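Local coordinates for protein cytokinin riboside 5'-monophosphate phosphoribohydrolase (Corynebacterium glutamicum, PDB 5ZBL) that belongs to the family of cytokinin riboside 5'-monophosphate phosphoribohydrolases, proteins built on a Rossmann-like parallel sheet flanked by helices, at residues L34-T37 against A38-G42; K100-M103 against A104-G107; E125-T128 against W129-L132; E153-E156 against Q157-Q160. All coordinates share one frame; numbering follows the deposited sequence.

Contact 1 (L34-T37 against A38-G42); sequences LAKT and AVDRG
Thr37 and Arg41 run side by side, pointing the same way, one turn apart at the end of helix 25-40. Thr37 CG2 lies over one face of the Arg41 guanidinium, 3.8 Å from NH1 of Arg41, and the Arg41 CD methylene passes 3.4 Å from Thr37 O. OG1 of Thr37 lies beside the backbone N (chi1 -50°) and bonds to Thr33 O, which leaves the CG2 methyl anti to that N and facing Arg41. On the exposed side, Lys36 CD rests 3.7 Å from Asp40 OD1. The charged ends stay farther apart, with Lys36 NZ 4.5 Å from Asp40 OD1, short of a salt bridge. Backbone bonds hold these pairs in place: Asp40 N to Lys36 O is 2.8 Å and nearly straight (164°), whereas Arg41 N to Thr37 O stretches to 3.2 Å and bends to 135°. Farther out, Ala35, Ala38 and Val39 pack on Phe62 of helix 53-64, and Thr37 on Leu182 of helix 178-186. Gly42, with positive phi, is the C-prime residue of a Schellman motif, with Ile43 N bonded to Ala38 O and Gly42 N to Val39 O at 2.8 Å, which ends the crossover helix of a beta-alpha-beta unit before strand 44-47.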
ATOM      1  N   LEU A  34      21.038 -11.390  -3.699  1.00 42.47           N
ATOM      2  CA  LEU A  34      20.060 -11.747  -2.674  1.00 44.90           C
ATOM      3  C   LEU A  34      19.533 -13.191  -2.879  1.00 38.82           C
ATOM      4  O   LEU A  34      19.525 -14.015  -1.946  1.00 37.41           O
ATOM      5  CB  LEU A  34      18.940 -10.697  -2.663  1.00 45.58           C
ATOM      6  CG  LEU A  34      17.816 -10.930  -1.662  1.00 49.86           C
ATOM      7  CD1 LEU A  34      18.316 -11.077  -0.214  1.00 48.31           C
ATOM      8  CD2 LEU A  34      16.796  -9.816  -1.807  1.00 49.08           C
ATOM      9  N   ALA A  35      19.113 -13.486  -4.106  1.00 34.15           N
ATOM     10  CA  ALA A  35      18.694 -14.830  -4.504  1.00 36.34           C
ATOM     11  C   ALA A  35      19.708 -15.946  -4.180  1.00 39.44           C
ATOM     12  O   ALA A  35      19.337 -17.012  -3.683  1.00 40.15           O
ATOM     13  CB  ALA A  35      18.407 -14.826  -6.001  1.00 36.37           C
ATOM     14  N   LYS A  36      20.981 -15.696  -4.496  1.00 41.80           N
ATOM     15  CA  LYS A  36      22.074 -16.672  -4.256  1.00 47.32           C
ATOM     16  C   LYS A  36      22.296 -16.975  -2.761  1.00 46.09           C
ATOM     17  O   LYS A  36      22.459 -18.140  -2.365  1.00 43.67           O
ATOM     18  CB  LYS A  36      23.386 -16.165  -4.923  1.00 50.68           C
ATOM     19  CG  LYS A  36      24.652 -17.017  -4.738  1.00 57.77           C
ATOM     20  CD  LYS A  36      24.480 -18.490  -5.143  1.00 63.13           C
ATOM     21  CE  LYS A  36      25.784 -19.165  -5.571  1.00 61.24           C
ATOM     22  NZ  LYS A  36      25.506 -20.146  -6.658  1.00 61.34           N
ATOM     23  N   THR A  37      22.343 -15.911  -1.957  1.00 43.27           N
ATOM     24  CA  THR A  37      22.454 -16.007  -0.513  1.00 41.87           C
ATOM     25  C   THR A  37      21.310 -16.818   0.040  1.00 45.22           C
ATOM     26  O   THR A  37      21.516 -17.714   0.879  1.00 48.56           O
ATOM     27  CB  THR A  37      22.404 -14.608   0.112  1.00 45.82           C
ATOM     28  OG1 THR A  37      23.342 -13.790  -0.568  1.00 44.49           O
ATOM     29  CG2 THR A  37      22.743 -14.620   1.601  1.00 48.75           C
ATOM     30  N   ALA A  38      20.097 -16.516  -0.417  1.00 41.03           N
ATOM     31  CA  ALA A  38      18.933 -17.229   0.108  1.00 42.78           C
ATOM     32  C   ALA A  38      18.990 -18.713  -0.229  1.00 37.75           C
ATOM     33  O   ALA A  38      18.765 -19.542   0.650  1.00 37.21           O
ATOM     34  CB  ALA A  38      17.622 -16.596  -0.384  1.00 45.93           C
ATOM     35  N   VAL A  39      19.298 -19.040  -1.486  1.00 37.76           N
ATOM     36  CA  VAL A  39      19.369 -20.444  -1.929  1.00 38.91           C
ATOM     37  C   VAL A  39      20.505 -21.152  -1.185  1.00 43.30           C
ATOM     38  O   VAL A  39      20.310 -22.253  -0.663  1.00 39.61           O
ATOM     39  CB  VAL A  39      19.513 -20.616  -3.472  1.00 40.58           C
ATOM     40  CG1 VAL A  39      19.649 -22.082  -3.849  1.00 40.59           C
ATOM     41  CG2 VAL A  39      18.290 -20.083  -4.199  1.00 39.78           C
ATOM     42  N   ASP A  40      21.651 -20.500  -1.038  1.00 42.97           N
ATOM     43  CA  ASP A  40      22.745 -21.099  -0.259  1.00 45.53           C
ATOM     44  C   ASP A  40      22.363 -21.444   1.159  1.00 48.85           C
ATOM     45  O   ASP A  40      22.990 -22.315   1.754  1.00 57.88           O
ATOM     46  CB  ASP A  40      23.967 -20.176  -0.199  1.00 49.80           C
ATOM     47  CG  ASP A  40      24.811 -20.226  -1.440  1.00 52.52           C
ATOM     48  OD1 ASP A  40      24.465 -20.965  -2.406  1.00 57.86           O
ATOM     49  OD2 ASP A  40      25.836 -19.504  -1.447  1.00 59.22           O
ATOM     50  N   ARG A  41      21.382 -20.751   1.725  1.00 52.25           N
ATOM     51  CA  ARG A  41      20.889 -21.087   3.065  1.00 51.28           C
ATOM     52  C   ARG A  41      19.680 -22.019   3.043  1.00 48.19           C
ATOM     53  O   ARG A  41      19.025 -22.197   4.068  1.00 50.87           O
ATOM     54  CB  ARG A  41      20.567 -19.814   3.849  1.00 56.91           C
ATOM     55  CG  ARG A  41      21.797 -18.966   4.238  1.00 65.21           C
ATOM     56  CD  ARG A  41      21.454 -17.471   4.279  1.00 65.83           C
ATOM     57  NE  ARG A  41      22.172 -16.632   5.244  1.00 71.29           N
ATOM     58  CZ  ARG A  41      23.474 -16.324   5.206  1.00 75.82           C
ATOM     59  NH1 ARG A  41      24.287 -16.842   4.276  1.00 81.20           N
ATOM     60  NH2 ARG A  41      23.980 -15.509   6.139  1.00 77.64           N
ATOM     61  N   GLY A  42      19.379 -22.633   1.904  1.00 39.62           N
ATOM     62  CA  GLY A  42      18.194 -23.448   1.801  1.00 41.05           C
ATOM     63  C   GLY A  42      16.846 -22.717   1.742  1.00 46.99           C
ATOM     64  O   GLY A  42      15.804 -23.336   1.989  1.00 47.02           O
TER

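Contact 2 (K100-M103 against A104-G107); sequences KRRM and AELG
In the last two turns of helix 96-106, Glu105 lies between the side chains of Arg101 and Arg102, and Leu106 packs under the second arginine. Neither arginine forms a salt bridge with the glutamate. Glu105 OE2 is 3.3 Å from Arg101 CD and 4.4 Å from Arg101 NH1, with the two flat groups turned 41° apart; that oxygen rests against the arginine's CG and CD methylenes. Glu105 OE1 approaches Arg102 CD at 3.5 Å, the side chains crossing at about a right angle. The acid would probably still gain from both nearby charges. Arg102 bends at chi2 and chi3, which folds its guanidinium back over Leu106: CD2 of Leu106 sits under one face, offset toward the rim and 3.9 Å from Arg102 NH1. That NH1 forms a salt bridge with Glu91. The backbone bond from Glu105 N to Arg101 O is short at 2.8 Å, but Gly107 N to Met103 O is weak at 3.4 Å. Lys100 NZ bridges to Glu121 and Glu125 of the same chain and to Glu125 of the second subunit. Arg102, Met103 and Leu106 lean on Val72 of strand 69-74, while Met103 and Ala104 meet Glu122 and Trp129 of helix 117-130.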
ATOM      1  N   LYS A 100      -2.788 -12.108  -2.847  1.00 42.92           N
ATOM      2  CA  LYS A 100      -2.019 -11.559  -1.728  1.00 40.90           C
ATOM      3  C   LYS A 100      -2.155 -12.406  -0.483  1.00 38.27           C
ATOM      4  O   LYS A 100      -1.165 -12.634   0.224  1.00 38.06           O
ATOM      5  CB  LYS A 100      -2.494 -10.182  -1.350  1.00 39.38           C
ATOM      6  CG  LYS A 100      -2.437  -9.151  -2.425  1.00 43.31           C
ATOM      7  CD  LYS A 100      -2.808  -7.827  -1.781  1.00 48.63           C
ATOM      8  CE  LYS A 100      -3.432  -6.841  -2.719  1.00 45.61           C
ATOM      9  NZ  LYS A 100      -3.746  -5.625  -1.911  1.00 47.55           N
ATOM     10  N   ARG A 101      -3.355 -12.885  -0.210  1.00 35.95           N
ATOM     11  CA  ARG A 101      -3.492 -13.856   0.869  1.00 38.72           C
ATOM     12  C   ARG A 101      -2.563 -15.094   0.675  1.00 37.34           C
ATOM     13  O   ARG A 101      -1.889 -15.520   1.618  1.00 32.39           O
ATOM     14  CB  ARG A 101      -4.938 -14.261   1.019  1.00 46.58           C
ATOM     15  CG  ARG A 101      -5.243 -15.081   2.262  1.00 56.38           C
ATOM     16  CD  ARG A 101      -6.557 -15.842   2.094  1.00 68.04           C
ATOM     17  NE  ARG A 101      -7.733 -14.995   2.304  1.00 70.86           N
ATOM     18  CZ  ARG A 101      -8.213 -14.632   3.490  1.00 75.98           C
ATOM     19  NH1 ARG A 101      -7.627 -15.019   4.616  1.00 71.45           N
ATOM     20  NH2 ARG A 101      -9.295 -13.858   3.550  1.00 85.42           N
ATOM     21  N   ARG A 102      -2.499 -15.636  -0.543  1.00 38.07           N
ATOM     22  CA  ARG A 102      -1.707 -16.823  -0.804  1.00 43.22           C
ATOM     23  C   ARG A 102      -0.193 -16.620  -0.696  1.00 44.23           C
ATOM     24  O   ARG A 102       0.532 -17.492  -0.150  1.00 36.92           O
ATOM     25  CB  ARG A 102      -2.037 -17.462  -2.159  1.00 47.41           C
ATOM     26  CG  ARG A 102      -3.027 -18.599  -2.073  1.00 60.99           C
ATOM     27  CD  ARG A 102      -2.532 -19.773  -1.218  1.00 66.50           C
ATOM     28  NE  ARG A 102      -1.900 -20.815  -2.000  1.00 67.90           N
ATOM     29  CZ  ARG A 102      -1.524 -21.992  -1.508  1.00 72.94           C
ATOM     30  NH1 ARG A 102      -0.968 -22.884  -2.318  1.00 74.71           N
ATOM     31  NH2 ARG A 102      -1.690 -22.290  -0.217  1.00 72.55           N
ATOM     32  N   MET A 103       0.263 -15.491  -1.226  1.00 41.20           N
ATOM     33  CA  MET A 103       1.646 -15.052  -1.062  1.00 40.31           C
ATOM     34  C   MET A 103       2.025 -14.949   0.419  1.00 38.90           C
ATOM     35  O   MET A 103       3.086 -15.418   0.824  1.00 34.90           O
ATOM     36  CB  MET A 103       1.869 -13.735  -1.791  1.00 35.73           C
ATOM     37  CG  MET A 103       1.770 -13.902  -3.291  1.00 40.67           C
ATOM     38  SD  MET A 103       2.562 -12.587  -4.216  1.00 43.93           S
ATOM     39  CE  MET A 103       1.388 -11.280  -3.939  1.00 50.60           C
ATOM     40  N   ALA A 104       1.137 -14.386   1.219  1.00 39.19           N
ATOM     41  CA  ALA A 104       1.393 -14.305   2.666  1.00 43.02           C
ATOM     42  C   ALA A 104       1.416 -15.691   3.288  1.00 44.04           C
ATOM     43  O   ALA A 104       2.325 -16.002   4.076  1.00 45.63           O
ATOM     44  CB  ALA A 104       0.355 -13.429   3.379  1.00 40.01           C
ATOM     45  N   GLU A 105       0.414 -16.514   2.963  1.00 44.18           N
ATOM     46  CA  GLU A 105       0.321 -17.854   3.573  1.00 43.71           C
ATOM     47  C   GLU A 105       1.520 -18.750   3.284  1.00 41.21           C
ATOM     48  O   GLU A 105       1.930 -19.514   4.163  1.00 41.72           O
ATOM     49  CB  GLU A 105      -0.933 -18.583   3.142  1.00 45.69           C
ATOM     50  CG  GLU A 105      -2.180 -18.131   3.882  1.00 53.46           C
ATOM     51  CD  GLU A 105      -3.485 -18.452   3.146  1.00 59.32           C
ATOM     52  OE1 GLU A 105      -3.450 -19.117   2.084  1.00 66.74           O
ATOM     53  OE2 GLU A 105      -4.563 -18.025   3.634  1.00 70.20           O
ATOM     54  N   LEU A 106       2.038 -18.657   2.052  1.00 36.82           N
ATOM     55  CA  LEU A 106       3.125 -19.499   1.560  1.00 39.65           C
ATOM     56  C   LEU A 106       4.502 -19.133   2.112  1.00 40.03           C
ATOM     57  O   LEU A 106       5.361 -20.004   2.207  1.00 45.96           O
ATOM     58  CB  LEU A 106       3.215 -19.471   0.018  1.00 36.19           C
ATOM     59  CG  LEU A 106       2.170 -20.233  -0.755  1.00 39.38           C
ATOM     60  CD1 LEU A 106       2.217 -19.907  -2.265  1.00 40.24           C
ATOM     61  CD2 LEU A 106       2.282 -21.736  -0.479  1.00 42.63           C
ATOM     62  N   GLY A 107       4.711 -17.861   2.441  1.00 41.27           N
ATOM     63  CA  GLY A 107       6.016 -17.375   2.886  1.00 42.94           C
ATOM     64  C   GLY A 107       6.141 -17.376   4.386  1.00 40.48           C
ATOM     65  O   GLY A 107       5.149 -17.271   5.108  1.00 39.12           O
TER

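Contact 3 (E125-T128 against W129-L132); sequences EVWT and WQQL
Glu125 and Trp129 form the close-packed part of this contact, the carboxylate lying flat on the indole one turn further along helix 117-130. The two planes are only 14° apart. Glu125 OE2 stands 3.3 Å above the ring plane, offset toward the rim; it is 3.4 Å from Trp129 NE1, but the angle is too poor for a hydrogen bond. Glu125 CG adds a CH-pi contact, 4.0 Å from the centroid of the six-membered ring of Trp129 and 16° off its normal. A bend at chi2 (75°) folds the glutamate back over the indole. Glu125 OE1 turns to Lys100 of the same chain in a salt bridge and to a glycerol, probably from the crystallisation liquor. Trp129 N donates to Glu125 O at 3.0 Å.

Packing is sparser elsewhere. Gln130 OE1 lies in plane at the edge of the Trp127 ring, 3.7 Å from Trp127 CD1. At the helix end the exposed Leu132 brings CG to 3.4 Å from Thr128 O, touching backbone alone; Gln131 N donates to Trp127 O at 3.2 Å, while its side chain comes no closer than CG. Trp127 is buried, in edge-to-face contact with Phe124 and Phe168. Thr128 and Gln131 pack on Ala117 of the second subunit, so this face belongs to the dimer interface. Such are the C-terminal turns of a beta-alpha-beta crossover helix, here between strands 110-112 and 139-142.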
ATOM      1  N   GLU A 125       0.291  -3.368   3.061  1.00 37.53           N
ATOM      2  CA  GLU A 125      -0.655  -4.443   3.283  1.00 42.52           C
ATOM      3  C   GLU A 125      -0.170  -5.411   4.381  1.00 44.31           C
ATOM      4  O   GLU A 125      -0.909  -5.634   5.381  1.00 36.66           O
ATOM      5  CB  GLU A 125      -0.951  -5.139   1.963  1.00 45.11           C
ATOM      6  CG  GLU A 125      -1.912  -6.317   1.965  1.00 49.07           C
ATOM      7  CD  GLU A 125      -3.336  -5.920   2.118  1.00 49.32           C
ATOM      8  OE1 GLU A 125      -4.127  -6.055   1.154  1.00 52.21           O
ATOM      9  OE2 GLU A 125      -3.656  -5.487   3.222  1.00 57.58           O
ATOM     10  N   VAL A 126       1.062  -5.918   4.292  1.00 43.58           N
ATOM     11  CA  VAL A 126       1.460  -6.859   5.347  1.00 51.10           C
ATOM     12  C   VAL A 126       1.559  -6.147   6.700  1.00 53.59           C
ATOM     13  O   VAL A 126       1.228  -6.741   7.712  1.00 60.63           O
ATOM     14  CB  VAL A 126       2.706  -7.710   5.033  1.00 51.83           C
ATOM     15  CG1 VAL A 126       2.547  -8.373   3.681  1.00 54.87           C
ATOM     16  CG2 VAL A 126       3.979  -6.903   5.084  1.00 60.59           C
ATOM     17  N   TRP A 127       1.982  -4.886   6.713  1.00 52.35           N
ATOM     18  CA  TRP A 127       2.033  -4.120   7.961  1.00 56.50           C
ATOM     19  C   TRP A 127       0.665  -3.902   8.578  1.00 57.21           C
ATOM     20  O   TRP A 127       0.478  -4.105   9.770  1.00 59.23           O
ATOM     21  CB  TRP A 127       2.701  -2.738   7.762  1.00 55.89           C
ATOM     22  CG  TRP A 127       4.173  -2.758   7.839  1.00 58.41           C
ATOM     23  CD1 TRP A 127       4.961  -3.653   8.517  1.00 56.29           C
ATOM     24  CD2 TRP A 127       5.060  -1.818   7.245  1.00 59.94           C
ATOM     25  NE1 TRP A 127       6.272  -3.330   8.364  1.00 61.29           N
ATOM     26  CE2 TRP A 127       6.368  -2.209   7.585  1.00 59.71           C
ATOM     27  CE3 TRP A 127       4.879  -0.691   6.447  1.00 56.59           C
ATOM     28  CZ2 TRP A 127       7.488  -1.506   7.157  1.00 59.91           C
ATOM     29  CZ3 TRP A 127       5.991   0.009   6.022  1.00 59.93           C
ATOM     30  CH2 TRP A 127       7.281  -0.406   6.367  1.00 61.40           C
ATOM     31  N   THR A 128      -0.272  -3.446   7.766  1.00 57.65           N
ATOM     32  CA  THR A 128      -1.644  -3.301   8.194  1.00 63.32           C
ATOM     33  C   THR A 128      -2.151  -4.614   8.802  1.00 69.05           C
ATOM     34  O   THR A 128      -2.945  -4.575   9.730  1.00 75.82           O
ATOM     35  CB  THR A 128      -2.548  -2.880   7.022  1.00 67.22           C
ATOM     36  OG1 THR A 128      -2.036  -1.672   6.436  1.00 67.35           O
ATOM     37  CG2 THR A 128      -3.972  -2.649   7.480  1.00 67.12           C
ATOM     38  N   TRP A 129      -1.693  -5.755   8.277  1.00 67.08           N
ATOM     39  CA  TRP A 129      -2.031  -7.071   8.831  1.00 68.56           C
ATOM     40  C   TRP A 129      -1.265  -7.373  10.118  1.00 71.37           C
ATOM     41  O   TRP A 129      -1.868  -7.850  11.086  1.00 63.97           O
ATOM     42  CB  TRP A 129      -1.769  -8.191   7.817  1.00 64.23           C
ATOM     43  CG  TRP A 129      -2.715  -8.253   6.705  1.00 64.70           C
ATOM     44  CD1 TRP A 129      -3.947  -7.676   6.635  1.00 67.13           C
ATOM     45  CD2 TRP A 129      -2.532  -8.962   5.467  1.00 67.68           C
ATOM     46  NE1 TRP A 129      -4.536  -7.963   5.427  1.00 70.89           N
ATOM     47  CE2 TRP A 129      -3.691  -8.745   4.687  1.00 69.10           C
ATOM     48  CE3 TRP A 129      -1.496  -9.745   4.936  1.00 70.45           C
ATOM     49  CZ2 TRP A 129      -3.846  -9.285   3.391  1.00 70.27           C
ATOM     50  CZ3 TRP A 129      -1.650 -10.280   3.636  1.00 69.44           C
ATOM     51  CH2 TRP A 129      -2.819 -10.053   2.892  1.00 68.56           C
ATOM     52  N   GLN A 130       0.045  -7.111  10.115  1.00 69.75           N
ATOM     53  CA  GLN A 130       0.903  -7.338  11.292  1.00 76.91           C
ATOM     54  C   GLN A 130       0.315  -6.736  12.591  1.00 80.79           C
ATOM     55  O   GLN A 130       0.291  -7.408  13.616  1.00 84.32           O
ATOM     56  CB  GLN A 130       2.350  -6.824  11.079  1.00 74.51           C
ATOM     57  CG  GLN A 130       3.331  -7.807  10.449  1.00 76.51           C
ATOM     58  CD  GLN A 130       4.817  -7.612  10.864  1.00 84.48           C
ATOM     59  OE1 GLN A 130       5.376  -6.510  10.810  1.00 75.24           O
ATOM     60  NE2 GLN A 130       5.459  -8.709  11.269  1.00 91.11           N
ATOM     61  N   GLN A 131      -0.186  -5.502  12.536  1.00 86.21           N
ATOM     62  CA  GLN A 131      -0.667  -4.818  13.735  1.00 90.62           C
ATOM     63  C   GLN A 131      -2.157  -5.038  14.017  1.00 97.80           C
ATOM     64  O   GLN A 131      -2.770  -4.270  14.766  1.00106.50           O
ATOM     65  CB  GLN A 131      -0.282  -3.324  13.715  1.00 96.10           C
ATOM     66  CG  GLN A 131      -1.095  -2.383  12.828  1.00 93.14           C
ATOM     67  CD  GLN A 131      -0.466  -0.985  12.718  1.00 97.70           C
ATOM     68  OE1 GLN A 131       0.578  -0.702  13.317  1.00101.75           O
ATOM     69  NE2 GLN A 131      -1.103  -0.107  11.943  1.00 87.17           N
ATOM     70  N   LEU A 132      -2.735  -6.075  13.404  1.00 98.45           N
ATOM     71  CA  LEU A 132      -3.937  -6.756  13.932  1.00 94.56           C
ATOM     72  C   LEU A 132      -3.626  -8.235  14.334  1.00 90.68           C
ATOM     73  O   LEU A 132      -4.530  -8.975  14.724  1.00 86.16           O
ATOM     74  CB  LEU A 132      -5.101  -6.683  12.922  1.00 92.36           C
ATOM     75  CG  LEU A 132      -5.220  -5.412  12.049  1.00 94.73           C
ATOM     76  CD1 LEU A 132      -6.373  -5.536  11.045  1.00 90.06           C
ATOM     77  CD2 LEU A 132      -5.317  -4.123  12.878  1.00 90.25           C
TER

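Contact 4 (E153-E156 against Q157-Q160); sequences EMLE and QMTQ
Two glutamate-glutamine pairs, Glu153 with Gln157 and Glu156 with Gln160, reach across one helical turn each in much the same pose, carboxylate and amide planes about 70° apart in both. In the first the bond is almost straight: Gln157 NE2 to Glu153 OE2 is 3.1 Å with an N-H...O angle of 175°, the acceptor lying in the amide plane and offering its anti lone pair. The second has a bond of similar length, Gln160 NE2 to Glu156 OE1 at 3.0 Å, but it bends to 137°, with the acceptor tilted out of the amide plane. Both glutamates set CG anti to the backbone N and then bend at chi2, directing the carboxylate along the helix toward its partner. These are i to i+4 side-chain links on helix 149-160, which lies against helix 117-130, a crossover helix of the parallel-sheet fold, through Leu155 on Phe124 and Trp127. Glu156 OE2 forms a salt bridge to Arg166, so its carboxylate is gripped at both oxygens. Thr159 uses OG1 to donate to Leu155 O at 2.8 Å, while its N reaches the same oxygen at 3.0 Å from the opposite face of the carbonyl plane. On the buried side Met154 CE reaches Met158 CG at 3.8 Å, and Met158 SD lies 4.0 Å from Leu155 CD2. Met154 packs on Phe147, Gln157 on Pro150 and Met158 on Gly115, all of the second subunit.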
ATOM      1  N   GLU A 153      11.961   7.860   6.626  1.00 36.59           N
ATOM      2  CA  GLU A 153      11.697   9.219   7.054  1.00 39.16           C
ATOM      3  C   GLU A 153      10.207   9.461   7.211  1.00 37.06           C
ATOM      4  O   GLU A 153       9.766   9.938   8.264  1.00 33.48           O
ATOM      5  CB  GLU A 153      12.291  10.235   6.077  1.00 41.57           C
ATOM      6  CG  GLU A 153      12.185  11.684   6.548  1.00 46.52           C
ATOM      7  CD  GLU A 153      12.832  11.926   7.927  1.00 51.11           C
ATOM      8  OE1 GLU A 153      13.909  11.324   8.206  1.00 51.73           O
ATOM      9  OE2 GLU A 153      12.275  12.730   8.722  1.00 51.34           O
ATOM     10  N   MET A 154       9.448   9.092   6.183  1.00 35.10           N
ATOM     11  CA  MET A 154       8.017   9.236   6.222  1.00 37.00           C
ATOM     12  C   MET A 154       7.435   8.549   7.451  1.00 34.87           C
ATOM     13  O   MET A 154       6.620   9.160   8.117  1.00 37.10           O
ATOM     14  CB  MET A 154       7.340   8.721   4.924  1.00 38.59           C
ATOM     15  CG  MET A 154       5.804   8.923   4.839  1.00 43.05           C
ATOM     16  SD  MET A 154       5.170  10.641   4.949  1.00 48.43           S
ATOM     17  CE  MET A 154       3.441  10.369   5.282  1.00 52.70           C
ATOM     18  N   LEU A 155       7.849   7.306   7.717  1.00 33.26           N
ATOM     19  CA  LEU A 155       7.357   6.525   8.821  1.00 37.00           C
ATOM     20  C   LEU A 155       7.771   7.072  10.168  1.00 37.50           C
ATOM     21  O   LEU A 155       7.015   7.007  11.116  1.00 33.19           O
ATOM     22  CB  LEU A 155       7.864   5.082   8.747  1.00 39.65           C
ATOM     23  CG  LEU A 155       7.287   4.238   7.623  1.00 42.28           C
ATOM     24  CD1 LEU A 155       7.866   2.826   7.738  1.00 42.91           C
ATOM     25  CD2 LEU A 155       5.765   4.199   7.664  1.00 43.27           C
ATOM     26  N   GLU A 156       9.002   7.559  10.250  1.00 42.68           N
ATOM     27  CA  GLU A 156       9.500   8.239  11.450  1.00 43.15           C
ATOM     28  C   GLU A 156       8.563   9.434  11.740  1.00 41.39           C
ATOM     29  O   GLU A 156       8.039   9.553  12.854  1.00 37.04           O
ATOM     30  CB  GLU A 156      10.961   8.650  11.234  1.00 43.23           C
ATOM     31  CG  GLU A 156      11.630   9.506  12.300  1.00 49.44           C
ATOM     32  CD  GLU A 156      11.480   8.913  13.680  1.00 58.52           C
ATOM     33  OE1 GLU A 156      11.154   9.673  14.643  1.00 60.14           O
ATOM     34  OE2 GLU A 156      11.639   7.673  13.781  1.00 55.70           O
ATOM     35  N   GLN A 157       8.281  10.251  10.716  1.00 37.90           N
ATOM     36  CA  GLN A 157       7.392  11.408  10.876  1.00 37.92           C
ATOM     37  C   GLN A 157       5.950  11.031  11.250  1.00 39.75           C
ATOM     38  O   GLN A 157       5.329  11.638  12.145  1.00 40.83           O
ATOM     39  CB  GLN A 157       7.442  12.317   9.655  1.00 37.45           C
ATOM     40  CG  GLN A 157       8.734  13.110   9.569  1.00 43.03           C
ATOM     41  CD  GLN A 157       8.720  14.213   8.507  1.00 49.72           C
ATOM     42  OE1 GLN A 157       7.681  14.838   8.217  1.00 55.17           O
ATOM     43  NE2 GLN A 157       9.889  14.471   7.927  1.00 45.98           N
ATOM     44  N   MET A 158       5.426  10.001  10.610  1.00 36.90           N
ATOM     45  CA  MET A 158       4.128   9.504  10.995  1.00 36.46           C
ATOM     46  C   MET A 158       4.092   9.057  12.478  1.00 35.76           C
ATOM     47  O   MET A 158       3.070   9.207  13.125  1.00 35.40           O
ATOM     48  CB  MET A 158       3.737   8.347  10.104  1.00 38.92           C
ATOM     49  CG  MET A 158       3.440   8.704   8.668  1.00 42.39           C
ATOM     50  SD  MET A 158       3.137   7.214   7.669  1.00 40.31           S
ATOM     51  CE  MET A 158       1.779   7.845   6.713  1.00 54.99           C
ATOM     52  N   THR A 159       5.185   8.473  12.977  1.00 34.80           N
ATOM     53  CA  THR A 159       5.317   8.065  14.366  1.00 40.32           C
ATOM     54  C   THR A 159       5.375   9.288  15.295  1.00 39.40           C
ATOM     55  O   THR A 159       4.752   9.290  16.309  1.00 37.70           O
ATOM     56  CB  THR A 159       6.600   7.199  14.596  1.00 45.58           C
ATOM     57  OG1 THR A 159       6.624   6.079  13.689  1.00 44.93           O
ATOM     58  CG2 THR A 159       6.657   6.672  16.035  1.00 45.35           C
ATOM     59  N   GLN A 160       6.105  10.331  14.928  1.00 40.67           N
ATOM     60  CA  GLN A 160       6.122  11.550  15.738  1.00 41.16           C
ATOM     61  C   GLN A 160       4.757  12.276  15.779  1.00 41.76           C
ATOM     62  O   GLN A 160       4.379  12.821  16.817  1.00 42.38           O
ATOM     63  CB  GLN A 160       7.184  12.519  15.231  1.00 40.55           C
ATOM     64  CG  GLN A 160       8.603  12.031  15.331  1.00 45.91           C
ATOM     65  CD  GLN A 160       9.621  13.013  14.720  1.00 51.65           C
ATOM     66  OE1 GLN A 160       9.257  14.089  14.203  1.00 51.78           O
ATOM     67  NE2 GLN A 160      10.913  12.630  14.773  1.00 47.62           N
TER

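In the fold
Following the chain from the N terminus, the four contacts come strictly in series: each is local to one helix, none closes a long loop, and none nests in or crosses another. Contact 1 ends helix 25-40 and stands apart, its centre about 26 Å from that of contact 3 and 32 Å from that of contact 4, across the chain's centre from both. Contacts 2 and 3 meet directly, where Ala104 CB lies 3.7 Å from Trp129 CZ3, joining helices 96-106 and 117-130. Contact 3 touches contact 4 through Trp127 CH2 and Leu155 CD1, 3.6 Å apart, linking helix 117-130 to helix 149-160. Contacts 2, 3 and 4 also reach the second subunit.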